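Dual specificity protein phosphatase 18 (Homo sapiens, PDB 2ESB) removes phosphate from phosphotyrosine and, less readily, phosphothreonine in MAP kinase peptides, as a dual-specificity member of the protein-tyrosine phosphatase family. Local coordinates at residues M48-S53 with Q65-P70. Sequence-based numbering, arbitrary orientation.
Sequences MVINVS and QYMQVP
Q68 and N51 both hold CG anti to the backbone N (chi1 -172° and 176°), which runs the two side chains alongside each other, pointing the same way. Their amide planes stack 13° apart, with N51 ND2 3.7 Å from Q68 CD. The extended Q68 chain carries NE2 on to S53 O, a straight bond of 2.6 Å. S53 O lies in the Q68 amide plane, but NE2 sits above the S53 carbonyl plane. Cutting Q68 back to an alanine would probably leave S53 O without the NE2 donor and take the stacked amide off one face of N51. S53 OG bonds N51 OD1 on an in-plane lone pair, and N51 ND2 is held by V56 O and N58 OD1. Strands 48-51 and 65-68 run parallel, the latter at the edge of the central sheet of the phosphatase fold. V49 N to Q65 O (2.8 Å) starts a ladder that M67 N, N51 N and V69 N continue. On the face with N51, V49 CB meets the Y66 ring obliquely at CD2 (3.5 Å). On the other, M48 bends at chi2 and chi3; SD lies 3.4 Å from Q65 CD, and CE touches M67 CG. V52 packs on V69, about 5 Å from the side chain of C104, the predicted active-site cysteine.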
ATOM      1  N   MET A  48      11.228   1.522   9.200  1.00 14.19           N
ATOM      2  CA  MET A  48      11.340   1.598   7.751  1.00 15.02           C
ATOM      3  C   MET A  48      10.198   2.441   7.184  1.00 12.34           C
ATOM      4  O   MET A  48       9.032   2.210   7.503  1.00 10.64           O
ATOM      5  CB  MET A  48      11.262   0.190   7.142  1.00 11.83           C
ATOM      6  CG  MET A  48      11.436   0.159   5.619  1.00  8.13           C
ATOM      7  SD  MET A  48      13.150   0.487   5.134  1.00 12.62           S
ATOM      8  CE  MET A  48      12.914   1.422   3.628  1.00  9.17           C
ATOM      9  N   VAL A  49      10.542   3.416   6.351  1.00 10.46           N
ATOM     10  CA  VAL A  49       9.548   4.276   5.720  1.00  9.07           C
ATOM     11  C   VAL A  49       9.657   4.135   4.204  1.00 13.04           C
ATOM     12  O   VAL A  49      10.716   4.378   3.615  1.00 12.95           O
ATOM     13  CB  VAL A  49       9.753   5.762   6.100  1.00  8.96           C
ATOM     14  CG1 VAL A  49       8.786   6.635   5.304  1.00 13.56           C
ATOM     15  CG2 VAL A  49       9.518   5.960   7.611  1.00  7.25           C
ATOM     16  N   ILE A  50       8.560   3.728   3.576  1.00  8.33           N
ATOM     17  CA  ILE A  50       8.524   3.557   2.130  1.00  9.92           C
ATOM     18  C   ILE A  50       7.578   4.598   1.545  1.00 12.28           C
ATOM     19  O   ILE A  50       6.365   4.528   1.715  1.00 13.09           O
ATOM     20  CB  ILE A  50       8.040   2.148   1.737  1.00 10.50           C
ATOM     21  CG1 ILE A  50       8.956   1.089   2.369  1.00 12.82           C
ATOM     22  CG2 ILE A  50       8.064   2.013   0.221  1.00  8.75           C
ATOM     23  CD1 ILE A  50       8.620  -0.367   1.988  1.00 12.52           C
ATOM     24  N   ASN A  51       8.164   5.572   0.865  1.00 10.96           N
ATOM     25  CA  ASN A  51       7.450   6.685   0.264  1.00 12.88           C
ATOM     26  C   ASN A  51       7.072   6.307  -1.160  1.00 14.23           C
ATOM     27  O   ASN A  51       7.916   6.263  -2.056  1.00 13.43           O
ATOM     28  CB  ASN A  51       8.374   7.917   0.324  1.00 11.71           C
ATOM     29  CG  ASN A  51       7.801   9.152  -0.358  1.00 11.73           C
ATOM     30  OD1 ASN A  51       6.806   9.101  -1.081  1.00 11.42           O
ATOM     31  ND2 ASN A  51       8.465  10.277  -0.144  1.00 13.20           N
ATOM     32  N   VAL A  52       5.789   6.022  -1.366  1.00 15.05           N
ATOM     33  CA  VAL A  52       5.312   5.637  -2.682  1.00 12.04           C
ATOM     34  C   VAL A  52       4.777   6.861  -3.428  1.00 12.62           C
ATOM     35  O   VAL A  52       3.574   7.012  -3.632  1.00 15.42           O
ATOM     36  CB  VAL A  52       4.201   4.551  -2.576  1.00 14.19           C
ATOM     37  CG1 VAL A  52       4.016   3.876  -3.919  1.00 10.29           C
ATOM     38  CG2 VAL A  52       4.573   3.519  -1.515  1.00 12.58           C
ATOM     39  N   SER A  53       5.679   7.747  -3.823  1.00 15.93           N
ATOM     40  CA  SER A  53       5.275   8.951  -4.550  1.00 16.93           C
ATOM     41  C   SER A  53       6.475   9.572  -5.238  1.00 19.95           C
ATOM     42  O   SER A  53       7.622   9.297  -4.893  1.00 14.93           O
ATOM     43  CB  SER A  53       4.711   9.999  -3.595  1.00 14.65           C
ATOM     44  OG  SER A  53       5.785  10.695  -2.976  1.00 13.96           O
ATOM     45  N   GLN A  65      15.032   4.015   8.472  1.00  7.62           N
ATOM     46  CA  GLN A  65      15.490   3.808   7.099  1.00 13.00           C
ATOM     47  C   GLN A  65      14.409   4.290   6.141  1.00 13.06           C
ATOM     48  O   GLN A  65      13.229   4.057   6.382  1.00 12.61           O
ATOM     49  CB  GLN A  65      15.772   2.318   6.855  1.00 11.02           C
ATOM     50  CG  GLN A  65      16.468   2.045   5.532  1.00 12.89           C
ATOM     51  CD  GLN A  65      16.527   0.557   5.201  1.00 15.59           C
ATOM     52  OE1 GLN A  65      16.726  -0.280   6.086  1.00 15.65           O
ATOM     53  NE2 GLN A  65      16.360   0.224   3.921  1.00 15.41           N
ATOM     54  N   TYR A  66      14.811   4.964   5.061  1.00 10.55           N
ATOM     55  CA  TYR A  66      13.860   5.495   4.083  1.00 13.55           C
ATOM     56  C   TYR A  66      14.170   5.060   2.654  1.00 16.98           C
ATOM     57  O   TYR A  66      15.318   4.783   2.314  1.00 13.14           O
ATOM     58  CB  TYR A  66      13.868   7.038   4.091  1.00 15.67           C
ATOM     59  CG  TYR A  66      13.454   7.690   5.394  1.00 12.60           C
ATOM     60  CD1 TYR A  66      14.341   7.783   6.465  1.00 11.65           C
ATOM     61  CD2 TYR A  66      12.173   8.211   5.552  1.00  7.52           C
ATOM     62  CE1 TYR A  66      13.965   8.383   7.666  1.00 16.86           C
ATOM     63  CE2 TYR A  66      11.778   8.817   6.761  1.00  9.02           C
ATOM     64  CZ  TYR A  66      12.681   8.899   7.810  1.00 15.26           C
ATOM     65  OH  TYR A  66      12.311   9.501   8.995  1.00 10.81           O
ATOM     66  N   MET A  67      13.137   5.008   1.823  1.00 15.84           N
ATOM     67  CA  MET A  67      13.310   4.694   0.413  1.00 18.16           C
ATOM     68  C   MET A  67      12.120   5.290  -0.323  1.00 18.73           C
ATOM     69  O   MET A  67      11.107   5.642   0.287  1.00 12.84           O
ATOM     70  CB  MET A  67      13.385   3.185   0.161  1.00 14.90           C
ATOM     71  CG  MET A  67      12.055   2.467   0.217  1.00 14.34           C
ATOM     72  SD  MET A  67      12.283   0.734  -0.233  1.00 20.69           S
ATOM     73  CE  MET A  67      12.262   0.916  -2.033  1.00 22.43           C
ATOM     74  N   GLN A  68      12.233   5.403  -1.636  1.00 11.19           N
ATOM     75  CA  GLN A  68      11.154   5.984  -2.409  1.00 13.51           C
ATOM     76  C   GLN A  68      10.884   5.209  -3.680  1.00 18.61           C
ATOM     77  O   GLN A  68      11.815   4.766  -4.364  1.00 21.53           O
ATOM     78  CB  GLN A  68      11.498   7.435  -2.745  1.00 17.47           C
ATOM     79  CG  GLN A  68      10.374   8.232  -3.389  1.00 20.94           C
ATOM     80  CD  GLN A  68      10.549   9.722  -3.175  1.00 38.18           C
ATOM     81  OE1 GLN A  68      11.481  10.157  -2.491  1.00 30.44           O
ATOM     82  NE2 GLN A  68       9.651  10.512  -3.743  1.00 29.63           N
ATOM     83  N   VAL A  69       9.596   5.031  -3.964  1.00 14.41           N
ATOM     84  CA  VAL A  69       9.105   4.348  -5.163  1.00 14.20           C
ATOM     85  C   VAL A  69       8.427   5.511  -5.873  1.00 13.69           C
ATOM     86  O   VAL A  69       7.273   5.839  -5.583  1.00 17.62           O
ATOM     87  CB  VAL A  69       8.070   3.274  -4.798  1.00  9.08           C
ATOM     88  CG1 VAL A  69       7.576   2.557  -6.065  1.00 16.54           C
ATOM     89  CG2 VAL A  69       8.695   2.295  -3.833  1.00 15.72           C
ATOM     90  N   PRO A  70       9.140   6.149  -6.816  1.00 19.79           N
ATOM     91  CA  PRO A  70       8.653   7.303  -7.574  1.00 17.48           C
ATOM     92  C   PRO A  70       7.566   7.077  -8.616  1.00 22.24           C
ATOM     93  O   PRO A  70       7.859   7.002  -9.808  1.00 21.39           O
ATOM     94  CB  PRO A  70       9.937   7.858  -8.189  1.00 21.95           C
ATOM     95  CG  PRO A  70      10.659   6.597  -8.554  1.00 17.76           C
ATOM     96  CD  PRO A  70      10.469   5.729  -7.312  1.00 19.94           C
TER